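Local coordinates for protein 4-hydroxyphenylpyruvate dioxygenase (Pseudomonas putida, PDB 5HMQ) that converts 3-dehydroshikimate to protocatechuate in a metal-dependent TIM-barrel domain fused to a 4-hydroxyphenylpyruvate dioxygenase-like domain, at residues C[21-24]-C[30-33]; C[145-150]-C[169-174]; C[341-346]-C[524-529]. All blocks are in the same frame, centred on the assembly; numbering follows the deposited sequence.

Interaction 1 (C[21-24]-C[30-33]); sequences EAIA and GVEI
I23, on the inward side of its helix, meets V31 of strand 30-34, the next barrel strand in the chain, and this meeting of two branched aliphatic side chains is the main apolar contact. I23 CD1 lies 3.6 Å from V31 CG2, while V31 CB stays further back at 4.2 Å from the same CD1 atom. The side chains cross at about a right angle, with the end methyl of I23 against the CG2 branch of V31. I23 reaches this far because its CG1–CD1 arm is nearly fully extended (chi2 168°). V31, for its part, holds CG2 anti to the backbone N and beside the carbonyl carbon, the branch that meets the isoleucine.

A second, looser touch involves backbone. I23 CG2 sits 3.8 Å from G30 O, a methyl resting against a carbonyl. No hydrogen bond joins 21-24 to 30-33; only 93 Å² is buried in all, and the nearest backbones, at the CA atoms of I23 and V31, are 7.5 Å apart.

Polar chemistry belongs to the other side of the strand. There E32 points away from the helix, and its carboxylate is hydrogen-bonded to Q63, S239 and Q193. Since Q193 is one of the catalytic metal ligands, E32 is a second-shell residue that probably steadies it.

In the fold this is the helix-to-strand half of a beta-alpha-beta unit, strand 6-8, helix 16-25, strand 30-34, of a TIM barrel. I23 also touches I7 of strand 6-8, so it lies over both parallel strands of the unit; the backbone of 30-33 bonds to residues on either flank, I7 and T60 among them, and helices 252-276 and 45-55 pack beside 21-24.

Interaction 2 (C[145-150]-C[169-174]); sequences NTYQQV and FHTLSL
The Y147 ring meets T171 obliquely at one corner: CD2 lies 3.9 Å from T171 OG1, and CD2 is also 4.0 Å from T171 CG2. One face of the ring carries the amide oxygen of its neighbour Q148, OE1 standing 3.2 Å above the plane toward the rim. Placing CG between the backbone N and the carbonyl carbon (chi1 78°) turns the ring toward T171, and its OH is hydrogen-bonded to the D177 carbonyl. On the facing helix, the F169 ring has S173 CB over one face, offset toward the rim.

Elsewhere, L174 CD1 packs against N145 O at 3.3 Å. Waters do the polar joining. One, 2.9 Å from Y147 N, accepts from that amide and is bonded to T171 OG1; a second lies between N145 O and H170 O, but one leg is unusually short and the other weak, leaving this bridge less certain.

Within 145-150, Q149 OE1 takes N145 N and T146 OG1 from opposite faces of its plane, while T146 N-caps the helix through a weak bond from Q149 N. The start of helix 147-157 and the end of helix 168-172 are therefore coupled through solvent and modest van der Waals touches, near the metal ligands E136 and D167, without a direct hydrogen bond.

Interaction 3 (C[341-346]-C[524-529]); sequences INIVLN and IAFDCD
I341 and F526 form the tight part of this contact between two strands from different modules. The end methyl of the isoleucine, CD1, comes to 3.5 Å from F526 CD1 and is also near F526 CG. Its other branch, CG2, lies 3.8 Å from F526 CE1, so both branches of I341 lie along the CD1-CE1 side of the ring, on the same side of its plane. The two side chains meet at a slant. With its CG anti to the carbonyl carbon (chi1 -46°), F526 sends the ring across toward strand 341-346.

The grip slackens two residues further along strand 341-346. I343 also turns toward F526, but its CD1 is 4.5 Å from F526 CZ. The backbones stay well apart, 8.5 Å between the CA atoms of I341 and F526, and no hydrogen bond crosses. At the outer end, D527 is partly exposed and D529 exposed; these acids look to the start of the second module instead, D529 in a salt bridge with R441 and D527 OD1 taking the amide of R442. L440 and I443 add to the apolar surroundings of I341.

Along strand 520-528 the side chains alternate. I524 and F526 point toward the first module, whereas A525 touches H445 and E601, two of the magnesium ligands completed by H523. Metal site and module interface thus share the two sides of one strand. This pairing of vicinal oxygen chelate sheets, with a two-histidine, one-carboxylate metal site in the second, is the layout of the hydroxyphenylpyruvate dioxygenase-like fold.

Overall arrangement
No two of the three contacts touch. Interactions 1 and 2 share the TIM barrel, their centres 26 Å apart, and interaction 3 lies on the opposite side of the chain's centre, about 45 Å from interaction 1 between centres. The buried contacts, 1 and 3, are apolar and join neighbouring layers: a helix on a parallel barrel strand in one, two sheets of separate modules in the other. Interaction 2, between short helical segments after barrel strands, is only partly buried and is joined largely by water, with the helix cap internal to 145-150. Strands 30-34 and 520-528 each turn their other side toward metal-site residues, one site in each domain.

Interaction 1 (C[21-24]-C[30-33])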
loop_
_atom_site.group_PDB
_atom_site.type_symbol
_atom_site.label_atom_id
_atom_site.label_comp_id
_atom_site.label_asym_id
_atom_site.label_seq_id
_atom_site.Cartn_x
_atom_site.Cartn_y
_atom_site.Cartn_z
ATOM N N GLU C 21 17.254 11.624 -1.616
ATOM C CA GLU C 21 16.568 12.872 -1.290
ATOM C C GLU C 21 15.598 12.686 -0.134
ATOM O O GLU C 21 15.524 13.539 0.756
ATOM C CB GLU C 21 15.850 13.442 -2.515
ATOM C CG GLU C 21 16.809 13.981 -3.560
ATOM C CD GLU C 21 16.097 14.345 -4.862
ATOM O OE1 GLU C 21 14.851 14.323 -4.880
ATOM O OE2 GLU C 21 16.780 14.708 -5.828
ATOM N N ALA C 22 14.851 11.582 -0.122
ATOM C CA ALA C 22 13.942 11.322 0.993
ATOM C C ALA C 22 14.707 11.144 2.303
ATOM O O ALA C 22 14.277 11.633 3.356
ATOM C CB ALA C 22 13.086 10.090 0.696
ATOM N N ILE C 23 15.840 10.439 2.256
ATOM C CA ILE C 23 16.640 10.224 3.459
ATOM C C ILE C 23 17.120 11.556 4.024
ATOM O O ILE C 23 17.035 11.806 5.233
ATOM C CB ILE C 23 17.819 9.282 3.150
ATOM C CG1 ILE C 23 17.314 7.863 2.885
ATOM C CG2 ILE C 23 18.821 9.284 4.289
ATOM C CD1 ILE C 23 18.355 6.943 2.288
ATOM N N ALA C 24 17.614 12.440 3.154
ATOM C CA ALA C 24 18.062 13.754 3.607
ATOM C C ALA C 24 16.894 14.602 4.094
ATOM O O ALA C 24 16.995 15.266 5.134
ATOM C CB ALA C 24 18.818 14.470 2.487
ATOM N N GLY C 30 23.203 10.087 7.703
ATOM C CA GLY C 30 23.952 9.163 6.878
ATOM C C GLY C 30 23.047 8.174 6.171
ATOM O O GLY C 30 21.829 8.166 6.363
ATOM N N VAL C 31 23.670 7.348 5.334
ATOM C CA VAL C 31 22.952 6.345 4.555
ATOM C C VAL C 31 23.873 5.155 4.329
ATOM O O VAL C 31 25.067 5.319 4.057
ATOM C CB VAL C 31 22.445 6.929 3.217
ATOM C CG1 VAL C 31 23.574 7.621 2.467
ATOM C CG2 VAL C 31 21.830 5.842 2.361
ATOM N N GLU C 32 23.318 3.950 4.457
ATOM C CA GLU C 32 23.997 2.743 4.006
ATOM C C GLU C 32 23.632 2.513 2.546
ATOM O O GLU C 32 22.447 2.427 2.205
ATOM C CB GLU C 32 23.615 1.518 4.838
ATOM C CG GLU C 32 23.256 1.769 6.291
ATOM C CD GLU C 32 22.826 0.486 7.001
ATOM O OE1 GLU C 32 23.088 -0.613 6.463
ATOM O OE2 GLU C 32 22.223 0.572 8.091
ATOM N N ILE C 33 24.642 2.440 1.684
ATOM C CA ILE C 33 24.418 2.163 0.269
ATOM C C ILE C 33 24.320 0.651 0.094
ATOM O O ILE C 33 25.308 -0.070 0.254
ATOM C CB ILE C 33 25.522 2.759 -0.609
ATOM C CG1 ILE C 33 25.452 4.286 -0.580
ATOM C CG2 ILE C 33 25.392 2.258 -2.036
ATOM C CD1 ILE C 33 24.244 4.857 -1.293
#

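Interaction 2 (C[145-150]-C[169-174])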
loop_
_atom_site.group_PDB
_atom_site.type_symbol
_atom_site.label_atom_id
_atom_site.label_comp_id
_atom_site.label_asym_id
_atom_site.label_seq_id
_atom_site.Cartn_x
_atom_site.Cartn_y
_atom_site.Cartn_z
ATOM N N ASN C 145 26.653 -17.298 13.859
ATOM C CA ASN C 145 25.298 -16.766 13.813
ATOM C C ASN C 145 24.920 -15.963 15.053
ATOM O O ASN C 145 23.732 -15.669 15.238
ATOM C CB ASN C 145 24.290 -17.905 13.600
ATOM C CG ASN C 145 24.093 -18.753 14.842
ATOM O OD1 ASN C 145 25.042 -19.030 15.577
ATOM N ND2 ASN C 145 22.858 -19.178 15.078
ATOM N N THR C 146 25.879 -15.586 15.896
ATOM C CA THR C 146 25.610 -14.768 17.071
ATOM C C THR C 146 26.677 -13.687 17.164
ATOM O O THR C 146 27.774 -13.824 16.617
ATOM C CB THR C 146 25.603 -15.589 18.369
ATOM O OG1 THR C 146 26.888 -16.190 18.563
ATOM C CG2 THR C 146 24.543 -16.681 18.314
ATOM N N TYR C 147 26.348 -12.603 17.872
ATOM C CA TYR C 147 27.333 -11.544 18.062
ATOM C C TYR C 147 28.479 -12.002 18.953
ATOM O O TYR C 147 29.603 -11.507 18.815
ATOM C CB TYR C 147 26.675 -10.289 18.644
ATOM C CG TYR C 147 26.383 -10.353 20.129
ATOM C CD1 TYR C 147 27.341 -9.970 21.064
ATOM C CD2 TYR C 147 25.146 -10.775 20.596
ATOM C CE1 TYR C 147 27.082 -10.026 22.419
ATOM C CE2 TYR C 147 24.875 -10.828 21.952
ATOM C CZ TYR C 147 25.847 -10.453 22.859
ATOM O OH TYR C 147 25.583 -10.504 24.208
ATOM N N GLN C 148 28.214 -12.932 19.877
ATOM C CA GLN C 148 29.278 -13.446 20.735
ATOM C C GLN C 148 30.371 -14.123 19.917
ATOM O O GLN C 148 31.563 -13.909 20.166
ATOM C CB GLN C 148 28.703 -14.419 21.764
ATOM C CG GLN C 148 27.732 -13.794 22.752
ATOM C CD GLN C 148 26.297 -13.827 22.256
ATOM O OE1 GLN C 148 26.044 -13.849 21.051
ATOM N NE2 GLN C 148 25.350 -13.837 23.186
ATOM N N GLN C 149 29.984 -14.942 18.934
ATOM C CA GLN C 149 30.971 -15.572 18.062
ATOM C C GLN C 149 31.707 -14.536 17.222
ATOM O O GLN C 149 32.910 -14.675 16.969
ATOM C CB GLN C 149 30.301 -16.608 17.162
ATOM C CG GLN C 149 29.729 -17.802 17.902
ATOM C CD GLN C 149 28.791 -18.621 17.035
ATOM O OE1 GLN C 149 27.699 -18.172 16.690
ATOM N NE2 GLN C 149 29.215 -19.829 16.682
ATOM N N VAL C 150 30.998 -13.502 16.767
ATOM C CA VAL C 150 31.636 -12.439 15.995
ATOM C C VAL C 150 32.729 -11.773 16.819
ATOM O O VAL C 150 33.867 -11.615 16.362
ATOM C CB VAL C 150 30.589 -11.416 15.518
ATOM C CG1 VAL C 150 31.267 -10.117 15.097
ATOM C CG2 VAL C 150 29.789 -11.988 14.373
ATOM N N PHE C 169 17.861 -7.428 14.855
ATOM C CA PHE C 169 17.024 -8.558 14.469
ATOM C C PHE C 169 17.787 -9.871 14.578
ATOM O O PHE C 169 17.274 -10.852 15.128
ATOM C CB PHE C 169 16.475 -8.389 13.051
ATOM C CG PHE C 169 15.589 -9.528 12.624
ATOM C CD1 PHE C 169 16.129 -10.692 12.096
ATOM C CD2 PHE C 169 14.216 -9.450 12.788
ATOM C CE1 PHE C 169 15.319 -11.747 11.738
ATOM C CE2 PHE C 169 13.399 -10.502 12.420
ATOM C CZ PHE C 169 13.952 -11.649 11.891
ATOM N N HIS C 170 19.010 -9.918 14.044
ATOM C CA HIS C 170 19.770 -11.165 14.051
ATOM C C HIS C 170 20.026 -11.656 15.469
ATOM O O HIS C 170 20.108 -12.868 15.700
ATOM C CB HIS C 170 21.092 -10.985 13.302
ATOM C CG HIS C 170 20.933 -10.827 11.822
ATOM N ND1 HIS C 170 20.286 -11.759 11.037
ATOM C CD2 HIS C 170 21.339 -9.847 10.981
ATOM C CE1 HIS C 170 20.302 -11.359 9.779
ATOM N NE2 HIS C 170 20.934 -10.201 9.717
ATOM N N THR C 171 20.151 -10.739 16.427
ATOM C CA THR C 171 20.364 -11.135 17.813
ATOM C C THR C 171 19.055 -11.526 18.492
ATOM O O THR C 171 18.967 -12.585 19.122
ATOM C CB THR C 171 21.051 -10.004 18.581
ATOM O OG1 THR C 171 22.365 -9.795 18.048
ATOM C CG2 THR C 171 21.155 -10.350 20.062
ATOM N N LEU C 172 18.029 -10.682 18.382
ATOM C CA LEU C 172 16.791 -10.913 19.120
ATOM C C LEU C 172 15.892 -11.969 18.482
ATOM O O LEU C 172 15.065 -12.557 19.187
ATOM C CB LEU C 172 16.022 -9.599 19.279
ATOM C CG LEU C 172 16.730 -8.523 20.109
ATOM C CD1 LEU C 172 15.829 -7.315 20.320
ATOM C CD2 LEU C 172 17.186 -9.092 21.445
ATOM N N SER C 173 16.034 -12.233 17.178
ATOM C CA SER C 173 15.231 -13.284 16.559
ATOM C C SER C 173 15.614 -14.662 17.080
ATOM O O SER C 173 14.773 -15.567 17.113
ATOM C CB SER C 173 15.375 -13.246 15.038
ATOM O OG SER C 173 16.709 -13.523 14.645
ATOM N N LEU C 174 16.868 -14.840 17.481
ATOM C CA LEU C 174 17.330 -16.059 18.123
ATOM C C LEU C 174 17.188 -16.008 19.637
ATOM O O LEU C 174 17.727 -16.879 20.327
ATOM C CB LEU C 174 18.789 -16.323 17.748
ATOM C CG LEU C 174 19.095 -16.406 16.253
ATOM C CD1 LEU C 174 20.588 -16.294 16.016
ATOM C CD2 LEU C 174 18.577 -17.713 15.686
HETATM O O HOH W 1 22.844 -13.356 15.778
HETATM O O HOH W 2 23.496 -12.206 18.031
#

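Interaction 3 (C[341-346]-C[524-529])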
loop_
_atom_site.group_PDB
_atom_site.type_symbol
_atom_site.label_atom_id
_atom_site.label_comp_id
_atom_site.label_asym_id
_atom_site.label_seq_id
_atom_site.Cartn_x
_atom_site.Cartn_y
_atom_site.Cartn_z
ATOM N N ILE C 341 -19.823 11.395 27.927
ATOM C CA ILE C 341 -19.643 11.292 26.483
ATOM C C ILE C 341 -20.196 12.549 25.831
ATOM O O ILE C 341 -21.367 12.895 26.027
ATOM C CB ILE C 341 -20.330 10.038 25.923
ATOM C CG1 ILE C 341 -20.013 8.819 26.790
ATOM C CG2 ILE C 341 -19.908 9.796 24.484
ATOM C CD1 ILE C 341 -21.044 7.711 26.693
ATOM N N ASN C 342 -19.356 13.236 25.060
ATOM C CA ASN C 342 -19.763 14.382 24.259
ATOM C C ASN C 342 -19.525 14.063 22.790
ATOM O O ASN C 342 -18.434 13.619 22.419
ATOM C CB ASN C 342 -18.996 15.642 24.669
ATOM C CG ASN C 342 -19.232 16.019 26.117
ATOM O OD1 ASN C 342 -20.326 16.443 26.488
ATOM N ND2 ASN C 342 -18.206 15.859 26.947
ATOM N N ILE C 343 -20.544 14.268 21.961
ATOM C CA ILE C 343 -20.462 13.978 20.534
ATOM C C ILE C 343 -20.909 15.212 19.764
ATOM O O ILE C 343 -21.997 15.744 20.013
ATOM C CB ILE C 343 -21.312 12.754 20.146
ATOM C CG1 ILE C 343 -20.722 11.490 20.771
ATOM C CG2 ILE C 343 -21.373 12.608 18.634
ATOM C CD1 ILE C 343 -21.533 10.247 20.529
ATOM N N VAL C 344 -20.070 15.668 18.840
ATOM C CA VAL C 344 -20.322 16.871 18.054
ATOM C C VAL C 344 -20.642 16.443 16.626
ATOM O O VAL C 344 -19.830 15.774 15.974
ATOM C CB VAL C 344 -19.113 17.819 18.089
ATOM C CG1 VAL C 344 -19.373 19.055 17.239
ATOM C CG2 VAL C 344 -18.738 18.175 19.531
ATOM N N LEU C 345 -21.822 16.821 16.137
ATOM C CA LEU C 345 -22.232 16.547 14.763
ATOM C C LEU C 345 -21.990 17.804 13.931
ATOM O O LEU C 345 -22.707 18.799 14.074
ATOM C CB LEU C 345 -23.694 16.114 14.702
ATOM C CG LEU C 345 -24.094 14.878 15.513
ATOM C CD1 LEU C 345 -25.542 14.506 15.235
ATOM C CD2 LEU C 345 -23.170 13.707 15.207
ATOM N N ASN C 346 -20.974 17.756 13.073
ATOM C CA ASN C 346 -20.523 18.916 12.309
ATOM C C ASN C 346 -21.091 18.809 10.897
ATOM O O ASN C 346 -20.620 18.010 10.083
ATOM C CB ASN C 346 -18.999 18.984 12.312
ATOM C CG ASN C 346 -18.456 20.218 11.612
ATOM O OD1 ASN C 346 -19.210 21.047 11.105
ATOM N ND2 ASN C 346 -17.135 20.352 11.602
ATOM N N ILE C 524 -17.314 2.232 18.179
ATOM C CA ILE C 524 -17.165 3.022 19.395
ATOM C C ILE C 524 -17.902 2.297 20.511
ATOM O O ILE C 524 -19.058 1.893 20.337
ATOM C CB ILE C 524 -17.702 4.454 19.215
ATOM C CG1 ILE C 524 -17.019 5.129 18.024
ATOM C CG2 ILE C 524 -17.496 5.268 20.482
ATOM C CD1 ILE C 524 -17.846 6.221 17.387
ATOM N N ALA C 525 -17.238 2.129 21.650
ATOM C CA ALA C 525 -17.761 1.334 22.751
ATOM C C ALA C 525 -18.013 2.217 23.963
ATOM O O ALA C 525 -17.109 2.925 24.422
ATOM C CB ALA C 525 -16.798 0.203 23.113
ATOM N N PHE C 526 -19.239 2.169 24.476
ATOM C CA PHE C 526 -19.623 2.868 25.692
ATOM C C PHE C 526 -19.864 1.856 26.806
ATOM O O PHE C 526 -20.358 0.751 26.556
ATOM C CB PHE C 526 -20.884 3.706 25.472
ATOM C CG PHE C 526 -20.863 4.520 24.209
ATOM C CD1 PHE C 526 -20.031 5.622 24.088
ATOM C CD2 PHE C 526 -21.692 4.194 23.147
ATOM C CE1 PHE C 526 -20.017 6.374 22.929
ATOM C CE2 PHE C 526 -21.685 4.944 21.986
ATOM C CZ PHE C 526 -20.847 6.035 21.877
ATOM N N ASP C 527 -19.524 2.231 28.033
ATOM C CA ASP C 527 -19.751 1.361 29.176
ATOM C C ASP C 527 -20.975 1.825 29.959
ATOM O O ASP C 527 -21.467 2.944 29.789
ATOM C CB ASP C 527 -18.512 1.301 30.082
ATOM C CG ASP C 527 -18.255 2.602 30.835
ATOM O OD1 ASP C 527 -18.817 3.654 30.461
ATOM O OD2 ASP C 527 -17.466 2.570 31.804
ATOM N N CYS C 528 -21.470 0.936 30.815
ATOM C CA CYS C 528 -22.640 1.221 31.631
ATOM C C CYS C 528 -22.572 0.366 32.886
ATOM O O CYS C 528 -21.732 -0.528 33.008
ATOM C CB CYS C 528 -23.940 0.954 30.868
ATOM S SG CYS C 528 -24.213 -0.787 30.462
ATOM N N ASP C 529 -23.471 0.654 33.827
ATOM C CA ASP C 529 -23.514 -0.117 35.066
ATOM C C ASP C 529 -24.331 -1.395 34.911
ATOM O O ASP C 529 -23.977 -2.431 35.481
ATOM C CB ASP C 529 -24.083 0.737 36.198
ATOM C CG ASP C 529 -23.176 1.892 36.567
ATOM O OD1 ASP C 529 -21.943 1.747 36.428
ATOM O OD2 ASP C 529 -23.697 2.947 36.989
#